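Local coordinates for protein jasmonate-induced oxygenase 2 (Arabidopsis thaliana, PDB 6LSV) that oxidises the plant hormone jasmonate to 12-hydroxyjasmonate, using iron, 2-oxoglutarate and molecular oxygen, in the jasmonate-mediated defence response, at residues Phe77-Asp91 against Val256-Gly268. Residues are numbered along the deposited sequence; the frame is centred on the assembly and turned at random.
Sequences FFQVVNHGVKPELMD and VKPHPHAFIVNIG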
ATOM      1  N   PHE A  77      -1.429  -0.612  12.324  1.00 24.34           N
ATOM      2  CA  PHE A  77      -0.206  -1.079  11.687  1.00 26.65           C
ATOM      3  C   PHE A  77       0.740  -1.595  12.761  1.00 28.91           C
ATOM      4  O   PHE A  77       0.668  -1.177  13.920  1.00 29.99           O
ATOM      5  CB  PHE A  77       0.469   0.030  10.864  1.00 25.74           C
ATOM      6  CG  PHE A  77       1.084   1.125  11.697  1.00 30.61           C
ATOM      7  CD1 PHE A  77       0.311   2.179  12.164  1.00 25.42           C
ATOM      8  CD2 PHE A  77       2.437   1.103  12.008  1.00 27.57           C
ATOM      9  CE1 PHE A  77       0.873   3.188  12.927  1.00 23.32           C
ATOM     10  CE2 PHE A  77       3.006   2.110  12.774  1.00 26.78           C
ATOM     11  CZ  PHE A  77       2.220   3.152  13.233  1.00 25.58           C
ATOM     12  N   PHE A  78       1.617  -2.514  12.361  1.00 22.33           N
ATOM     13  CA  PHE A  78       2.662  -3.024  13.236  1.00 27.78           C
ATOM     14  C   PHE A  78       3.825  -3.503  12.376  1.00 23.88           C
ATOM     15  O   PHE A  78       3.682  -3.730  11.172  1.00 20.74           O
ATOM     16  CB  PHE A  78       2.147  -4.143  14.161  1.00 24.32           C
ATOM     17  CG  PHE A  78       1.566  -5.331  13.440  1.00 21.19           C
ATOM     18  CD1 PHE A  78       0.345  -5.242  12.788  1.00 27.23           C
ATOM     19  CD2 PHE A  78       2.230  -6.543  13.435  1.00 23.73           C
ATOM     20  CE1 PHE A  78      -0.192  -6.334  12.130  1.00 24.12           C
ATOM     21  CE2 PHE A  78       1.695  -7.641  12.782  1.00 26.90           C
ATOM     22  CZ  PHE A  78       0.484  -7.534  12.127  1.00 25.25           C
ATOM     23  N   GLN A  79       4.986  -3.641  13.007  1.00 24.38           N
ATOM     24  CA  GLN A  79       6.232  -3.962  12.326  1.00 26.67           C
ATOM     25  C   GLN A  79       6.705  -5.338  12.771  1.00 29.43           C
ATOM     26  O   GLN A  79       6.783  -5.611  13.973  1.00 34.35           O
ATOM     27  CB  GLN A  79       7.292  -2.900  12.627  1.00 29.52           C
ATOM     28  CG  GLN A  79       8.524  -2.960  11.753  1.00 32.49           C
ATOM     29  CD  GLN A  79       9.461  -1.794  12.006  1.00 36.50           C
ATOM     30  OE1 GLN A  79      10.113  -1.300  11.085  1.00 33.65           O
ATOM     31  NE2 GLN A  79       9.527  -1.345  13.256  1.00 25.01           N
ATOM     32  N   VAL A  80       7.025  -6.201  11.809  1.00 26.16           N
ATOM     33  CA  VAL A  80       7.370  -7.591  12.086  1.00 24.37           C
ATOM     34  C   VAL A  80       8.813  -7.854  11.671  1.00 28.28           C
ATOM     35  O   VAL A  80       9.248  -7.427  10.595  1.00 28.56           O
ATOM     36  CB  VAL A  80       6.404  -8.569  11.390  1.00 23.31           C
ATOM     37  CG1 VAL A  80       4.984  -8.292  11.826  1.00 29.22           C
ATOM     38  CG2 VAL A  80       6.508  -8.465   9.875  1.00 22.33           C
ATOM     39  N   VAL A  81       9.553  -8.541  12.541  1.00 32.61           N
ATOM     40  CA  VAL A  81      10.879  -9.061  12.246  1.00 25.41           C
ATOM     41  C   VAL A  81      10.822 -10.579  12.351  1.00 29.93           C
ATOM     42  O   VAL A  81       9.879 -11.150  12.904  1.00 33.65           O
ATOM     43  CB  VAL A  81      11.962  -8.492  13.190  1.00 26.29           C
ATOM     44  CG1 VAL A  81      11.953  -6.973  13.170  1.00 27.60           C
ATOM     45  CG2 VAL A  81      11.749  -9.000  14.599  1.00 24.72           C
ATOM     46  N   ASN A  82      11.854 -11.233  11.816  1.00 33.91           N
ATOM     47  CA  ASN A  82      11.973 -12.693  11.844  1.00 36.25           C
ATOM     48  C   ASN A  82      10.714 -13.349  11.281  1.00 37.30           C
ATOM     49  O   ASN A  82      10.016 -14.110  11.955  1.00 33.83           O
ATOM     50  CB  ASN A  82      12.253 -13.193  13.263  1.00 39.54           C
ATOM     51  CG  ASN A  82      13.581 -12.711  13.801  1.00 39.08           C
ATOM     52  OD1 ASN A  82      14.540 -12.529  13.050  1.00 42.47           O
ATOM     53  ND2 ASN A  82      13.642 -12.491  15.108  1.00 35.27           N
ATOM     54  N   HIS A  83      10.439 -13.039  10.016  1.00 30.23           N
ATOM     55  CA  HIS A  83       9.155 -13.333   9.395  1.00 23.99           C
ATOM     56  C   HIS A  83       9.240 -14.413   8.321  1.00 30.00           C
ATOM     57  O   HIS A  83       8.237 -14.687   7.653  1.00 32.00           O
ATOM     58  CB  HIS A  83       8.574 -12.047   8.809  1.00 24.93           C
ATOM     59  CG  HIS A  83       9.611 -11.121   8.253  1.00 27.42           C
ATOM     60  ND1 HIS A  83      10.447 -11.477   7.217  1.00 25.49           N
ATOM     61  CD2 HIS A  83       9.952  -9.856   8.594  1.00 28.61           C
ATOM     62  CE1 HIS A  83      11.257 -10.471   6.940  1.00 28.79           C
ATOM     63  NE2 HIS A  83      10.977  -9.474   7.761  1.00 33.20           N
ATOM     64  N   GLY A  84      10.405 -15.028   8.134  1.00 25.81           N
ATOM     65  CA  GLY A  84      10.549 -16.099   7.172  1.00 25.86           C
ATOM     66  C   GLY A  84      10.911 -15.671   5.768  1.00 34.15           C
ATOM     67  O   GLY A  84      11.037 -16.536   4.890  1.00 38.52           O
ATOM     68  N   VAL A  85      11.072 -14.375   5.518  1.00 31.75           N
ATOM     69  CA  VAL A  85      11.494 -13.869   4.217  1.00 31.67           C
ATOM     70  C   VAL A  85      12.977 -13.543   4.290  1.00 31.78           C
ATOM     71  O   VAL A  85      13.448 -12.944   5.266  1.00 32.20           O
ATOM     72  CB  VAL A  85      10.668 -12.637   3.798  1.00 30.03           C
ATOM     73  CG1 VAL A  85      11.046 -12.198   2.390  1.00 25.45           C
ATOM     74  CG2 VAL A  85       9.185 -12.951   3.875  1.00 23.35           C
ATOM     75  N   LYS A  86      13.716 -13.944   3.267  1.00 31.44           N
ATOM     76  CA  LYS A  86      15.164 -13.809   3.305  1.00 30.48           C
ATOM     77  C   LYS A  86      15.548 -12.338   3.209  1.00 30.40           C
ATOM     78  O   LYS A  86      15.041 -11.628   2.334  1.00 29.30           O
ATOM     79  CB  LYS A  86      15.810 -14.601   2.168  1.00 38.03           C
ATOM     80  CG  LYS A  86      16.067 -16.077   2.469  1.00 37.21           C
ATOM     81  CD  LYS A  86      14.794 -16.829   2.848  1.00 42.69           C
ATOM     82  CE  LYS A  86      15.080 -17.945   3.845  1.00 55.03           C
ATOM     83  NZ  LYS A  86      13.829 -18.492   4.438  1.00 55.16           N
ATOM     84  N   PRO A  87      16.419 -11.841   4.095  1.00 32.54           N
ATOM     85  CA  PRO A  87      16.877 -10.448   3.968  1.00 29.85           C
ATOM     86  C   PRO A  87      17.502 -10.130   2.622  1.00 34.65           C
ATOM     87  O   PRO A  87      17.297  -9.027   2.101  1.00 34.12           O
ATOM     88  CB  PRO A  87      17.893 -10.322   5.110  1.00 23.92           C
ATOM     89  CG  PRO A  87      17.381 -11.248   6.132  1.00 24.80           C
ATOM     90  CD  PRO A  87      16.832 -12.433   5.377  1.00 26.46           C
ATOM     91  N   GLU A  88      18.262 -11.062   2.039  1.00 33.39           N
ATOM     92  CA  GLU A  88      18.831 -10.794   0.723  1.00 32.30           C
ATOM     93  C   GLU A  88      17.744 -10.686  -0.337  1.00 34.51           C
ATOM     94  O   GLU A  88      17.895  -9.922  -1.297  1.00 35.01           O
ATOM     95  CB  GLU A  88      19.847 -11.871   0.338  1.00 32.59           C
ATOM     96  CG  GLU A  88      19.328 -13.288   0.452  1.00 42.37           C
ATOM     97  CD  GLU A  88      19.674 -13.934   1.780  1.00 49.73           C
ATOM     98  OE1 GLU A  88      19.817 -15.175   1.806  1.00 52.72           O
ATOM     99  OE2 GLU A  88      19.803 -13.208   2.793  1.00 38.98           O
ATOM    100  N   LEU A  89      16.647 -11.431  -0.184  1.00 29.90           N
ATOM    101  CA  LEU A  89      15.533 -11.291  -1.116  1.00 29.17           C
ATOM    102  C   LEU A  89      14.855  -9.936  -0.957  1.00 31.65           C
ATOM    103  O   LEU A  89      14.483  -9.302  -1.952  1.00 34.97           O
ATOM    104  CB  LEU A  89      14.528 -12.426  -0.915  1.00 27.44           C
ATOM    105  CG  LEU A  89      13.265 -12.373  -1.781  1.00 27.66           C
ATOM    106  CD1 LEU A  89      13.622 -12.406  -3.259  1.00 25.31           C
ATOM    107  CD2 LEU A  89      12.323 -13.515  -1.426  1.00 24.72           C
ATOM    108  N   MET A  90      14.693  -9.475   0.288  1.00 29.38           N
ATOM    109  CA  MET A  90      14.097  -8.165   0.528  1.00 28.20           C
ATOM    110  C   MET A  90      14.902  -7.062  -0.139  1.00 28.57           C
ATOM    111  O   MET A  90      14.335  -6.142  -0.739  1.00 29.39           O
ATOM    112  CB  MET A  90      13.991  -7.903   2.030  1.00 23.89           C
ATOM    113  CG  MET A  90      13.168  -8.921   2.791  1.00 23.42           C
ATOM    114  SD  MET A  90      13.184  -8.587   4.559  1.00 32.02           S
ATOM    115  CE  MET A  90      12.118  -7.153   4.651  1.00 24.56           C
ATOM    116  N   ASP A  91      16.229  -7.138  -0.047  1.00 33.70           N
ATOM    117  CA  ASP A  91      17.073  -6.104  -0.633  1.00 35.16           C
ATOM    118  C   ASP A  91      17.181  -6.258  -2.147  1.00 29.44           C
ATOM    119  O   ASP A  91      17.225  -5.257  -2.871  1.00 27.40           O
ATOM    120  CB  ASP A  91      18.455  -6.134   0.016  1.00 28.13           C
ATOM    121  CG  ASP A  91      18.392  -5.934   1.520  1.00 33.69           C
ATOM    122  OD1 ASP A  91      17.792  -4.932   1.964  1.00 40.11           O
ATOM    123  OD2 ASP A  91      18.939  -6.776   2.259  1.00 41.30           O
ATOM    124  N   VAL A 256       8.064   7.455  10.165  1.00 32.68           N
ATOM    125  CA  VAL A 256       8.384   6.098  10.594  1.00 26.83           C
ATOM    126  C   VAL A 256       9.840   5.802  10.259  1.00 25.34           C
ATOM    127  O   VAL A 256      10.247   5.889   9.094  1.00 28.03           O
ATOM    128  CB  VAL A 256       7.451   5.075   9.927  1.00 29.15           C
ATOM    129  CG1 VAL A 256       7.995   3.666  10.088  1.00 26.80           C
ATOM    130  CG2 VAL A 256       6.048   5.188  10.501  1.00 29.51           C
ATOM    131  N   LYS A 257      10.622   5.445  11.273  1.00 39.55           N
ATOM    132  CA  LYS A 257      11.986   4.976  11.043  1.00 35.30           C
ATOM    133  C   LYS A 257      11.960   3.491  10.706  1.00 29.13           C
ATOM    134  O   LYS A 257      11.556   2.683  11.549  1.00 30.08           O
ATOM    135  CB  LYS A 257      12.864   5.215  12.264  1.00 30.08           C
ATOM    136  CG  LYS A 257      14.213   4.517  12.165  1.00 27.98           C
ATOM    137  CD  LYS A 257      15.181   4.918  13.267  1.00 26.75           C
ATOM    138  CE  LYS A 257      14.487   5.576  14.440  1.00 37.68           C
ATOM    139  NZ  LYS A 257      15.335   5.491  15.663  1.00 42.68           N
ATOM    140  N   PRO A 258      12.375   3.088   9.507  1.00 30.76           N
ATOM    141  CA  PRO A 258      12.300   1.670   9.149  1.00 31.63           C
ATOM    142  C   PRO A 258      13.331   0.852   9.911  1.00 31.54           C
ATOM    143  O   PRO A 258      14.466   1.284  10.124  1.00 34.92           O
ATOM    144  CB  PRO A 258      12.585   1.673   7.645  1.00 24.33           C
ATOM    145  CG  PRO A 258      13.478   2.851   7.463  1.00 28.31           C
ATOM    146  CD  PRO A 258      12.979   3.894   8.432  1.00 27.61           C
ATOM    147  N   HIS A 259      12.914  -0.331  10.336  1.00 28.08           N
ATOM    148  CA  HIS A 259      13.788  -1.291  10.991  1.00 27.52           C
ATOM    149  C   HIS A 259      14.360  -2.250   9.952  1.00 24.92           C
ATOM    150  O   HIS A 259      13.626  -2.723   9.080  1.00 24.26           O
ATOM    151  CB  HIS A 259      13.025  -2.071  12.059  1.00 26.84           C
ATOM    152  CG  HIS A 259      13.893  -2.939  12.917  1.00 21.61           C
ATOM    153  ND1 HIS A 259      14.401  -2.518  14.127  1.00 22.59           N
ATOM    154  CD2 HIS A 259      14.339  -4.205  12.741  1.00 21.56           C
ATOM    155  CE1 HIS A 259      15.127  -3.487  14.658  1.00 26.07           C
ATOM    156  NE2 HIS A 259      15.105  -4.522  13.838  1.00 23.87           N
ATOM    157  N   PRO A 260      15.663  -2.521  10.023  1.00 28.86           N
ATOM    158  CA  PRO A 260      16.318  -3.341   8.994  1.00 26.54           C
ATOM    159  C   PRO A 260      15.634  -4.682   8.773  1.00 29.12           C
ATOM    160  O   PRO A 260      15.418  -5.455   9.710  1.00 32.31           O
ATOM    161  CB  PRO A 260      17.740  -3.525   9.541  1.00 19.99           C
ATOM    162  CG  PRO A 260      17.760  -2.889  10.905  1.00 25.94           C
ATOM    163  CD  PRO A 260      16.635  -1.913  10.940  1.00 28.81           C
ATOM    164  N   HIS A 261      15.291  -4.949   7.510  1.00 22.58           N
ATOM    165  CA  HIS A 261      14.738  -6.229   7.060  1.00 21.09           C
ATOM    166  C   HIS A 261      13.474  -6.618   7.811  1.00 25.48           C
ATOM    167  O   HIS A 261      13.129  -7.800   7.895  1.00 26.96           O
ATOM    168  CB  HIS A 261      15.780  -7.340   7.147  1.00 20.68           C
ATOM    169  CG  HIS A 261      17.009  -7.054   6.349  1.00 28.83           C
ATOM    170  ND1 HIS A 261      18.212  -6.717   6.929  1.00 27.89           N
ATOM    171  CD2 HIS A 261      17.211  -7.015   5.011  1.00 27.55           C
ATOM    172  CE1 HIS A 261      19.109  -6.504   5.983  1.00 33.91           C
ATOM    173  NE2 HIS A 261      18.526  -6.679   4.809  1.00 34.21           N
ATOM    174  N   ALA A 262      12.782  -5.629   8.353  1.00 21.44           N
ATOM    175  CA  ALA A 262      11.427  -5.790   8.843  1.00 26.91           C
ATOM    176  C   ALA A 262      10.440  -5.318   7.779  1.00 28.51           C
ATOM    177  O   ALA A 262      10.783  -4.553   6.871  1.00 19.99           O
ATOM    178  CB  ALA A 262      11.220  -5.004  10.141  1.00 26.64           C
ATOM    179  N   PHE A 263       9.210  -5.803   7.890  1.00 30.47           N
ATOM    180  CA  PHE A 263       8.090  -5.287   7.120  1.00 22.94           C
ATOM    181  C   PHE A 263       7.198  -4.456   8.028  1.00 25.76           C
ATOM    182  O   PHE A 263       7.233  -4.578   9.256  1.00 30.06           O
ATOM    183  CB  PHE A 263       7.260  -6.413   6.497  1.00 21.06           C
ATOM    184  CG  PHE A 263       7.956  -7.150   5.396  1.00 26.31           C
ATOM    185  CD1 PHE A 263       8.175  -6.544   4.169  1.00 21.03           C
ATOM    186  CD2 PHE A 263       8.361  -8.463   5.576  1.00 25.82           C
ATOM    187  CE1 PHE A 263       8.800  -7.227   3.149  1.00 22.81           C
ATOM    188  CE2 PHE A 263       8.989  -9.154   4.559  1.00 23.06           C
ATOM    189  CZ  PHE A 263       9.205  -8.536   3.341  1.00 27.16           C
ATOM    190  N   ILE A 264       6.390  -3.604   7.412  1.00 28.20           N
ATOM    191  CA  ILE A 264       5.293  -2.937   8.095  1.00 23.40           C
ATOM    192  C   ILE A 264       4.002  -3.530   7.558  1.00 24.18           C
ATOM    193  O   ILE A 264       3.797  -3.587   6.337  1.00 26.22           O
ATOM    194  CB  ILE A 264       5.339  -1.411   7.908  1.00 23.60           C
ATOM    195  CG1 ILE A 264       6.495  -0.821   8.720  1.00 25.68           C
ATOM    196  CG2 ILE A 264       4.020  -0.785   8.339  1.00 21.57           C
ATOM    197  CD1 ILE A 264       6.921   0.560   8.281  1.00 25.73           C
ATOM    198  N   VAL A 265       3.159  -4.014   8.460  1.00 22.39           N
ATOM    199  CA  VAL A 265       1.882  -4.616   8.107  1.00 21.99           C
ATOM    200  C   VAL A 265       0.810  -3.554   8.294  1.00 22.18           C
ATOM    201  O   VAL A 265       0.616  -3.047   9.405  1.00 26.52           O
ATOM    202  CB  VAL A 265       1.595  -5.864   8.958  1.00 22.71           C
ATOM    203  CG1 VAL A 265       0.324  -6.555   8.497  1.00 18.03           C
ATOM    204  CG2 VAL A 265       2.773  -6.823   8.902  1.00 21.03           C
ATOM    205  N   ASN A 266       0.131  -3.198   7.209  1.00 24.77           N
ATOM    206  CA  ASN A 266      -0.922  -2.194   7.242  1.00 24.55           C
ATOM    207  C   ASN A 266      -2.277  -2.882   7.196  1.00 27.27           C
ATOM    208  O   ASN A 266      -2.528  -3.707   6.312  1.00 27.82           O
ATOM    209  CB  ASN A 266      -0.802  -1.220   6.068  1.00 28.20           C
ATOM    210  CG  ASN A 266       0.314  -0.210   6.253  1.00 35.29           C
ATOM    211  OD1 ASN A 266       0.839  -0.039   7.353  1.00 39.58           O
ATOM    212  ND2 ASN A 266       0.675   0.475   5.173  1.00 35.50           N
ATOM    213  N   ILE A 267      -3.141  -2.549   8.153  1.00 25.77           N
ATOM    214  CA  ILE A 267      -4.545  -2.918   8.042  1.00 23.50           C
ATOM    215  C   ILE A 267      -5.164  -2.122   6.902  1.00 24.02           C
ATOM    216  O   ILE A 267      -5.028  -0.894   6.838  1.00 23.73           O
ATOM    217  CB  ILE A 267      -5.281  -2.661   9.366  1.00 26.32           C
ATOM    218  CG1 ILE A 267      -4.674  -3.493  10.503  1.00 24.94           C
ATOM    219  CG2 ILE A 267      -6.774  -2.937   9.214  1.00 20.97           C
ATOM    220  CD1 ILE A 267      -4.944  -4.979  10.396  1.00 22.45           C
ATOM    221  N   GLY A 268      -5.826  -2.817   5.982  1.00 18.98           N
ATOM    222  CA  GLY A 268      -6.485  -2.147   4.882  1.00 18.60           C
ATOM    223  C   GLY A 268      -7.956  -1.869   5.156  1.00 25.87           C
ATOM    224  O   GLY A 268      -8.514  -2.282   6.176  1.00 20.30           O
TER
HETATM  225  O   HOH W   1      10.981   1.405  13.628  1.00 31.76           O
HETATM  226  O   HOH W   2      14.024 -10.087  10.358  1.00 33.77           O
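The Phe-263 ring meets Met-90, His-83 and Val-85 of the facing segment. Met-90 CE stands over one face, 3.6 Å from the centroid of the Phe-263 ring and 17° off its normal, a CH-pi contact; the bend at the thioether (chi3 74°) turns the methyl onto that face. Val-85 CB lies in plane at the edge, while the His-83 ring meets Phe-263 obliquely, planes 46° apart. His-83 is itself covered on one face by Phe-263 CD2, and at its rim NE2 donates to His-261 O at 2.7 Å, the oxygen tilted from the imidazole plane. The His-261 ring takes Pro-87 CB over one face, with Met-90 SD and Asp-91 at its edge: NE2 of His-261 donates its N-H to OD2 of Asp-91 at 2.6 Å, on the syn lone-pair side and in the ring plane. Arg-94, salt-bridged to the other carboxylate oxygen, probably helps to keep Asp-91 ionised.

Strand 77-81, from the N-terminal region, extends the major sheet of the double-stranded beta-helix (jelly-roll) core of 2-oxoglutarate dioxygenases by pairing antiparallel with 263-267. Phe-78 pairs with Val-265 and Val-80 with Phe-263, each through two backbone hydrogen bonds. On the face bearing Phe-78 and Val-80, Val-265 CB sits over the Phe-78 ring, 3.9 Å from its centroid; helix 161-186 also covers Val-265 and Phe-263. On the other face, Gln-79 extends, CG anti to the backbone N, until OE1 accepts His-259 N at 3.1 Å, the donor tilted from the amide plane, and a water links NE2 to Lys-257 O. Beside Phe-77 CB, 3.5 Å from Asn-266 OD1, this face reaches the active site: the Asn-266 side chain is about 4 Å from those of the iron ligands Asp-229 and His-284.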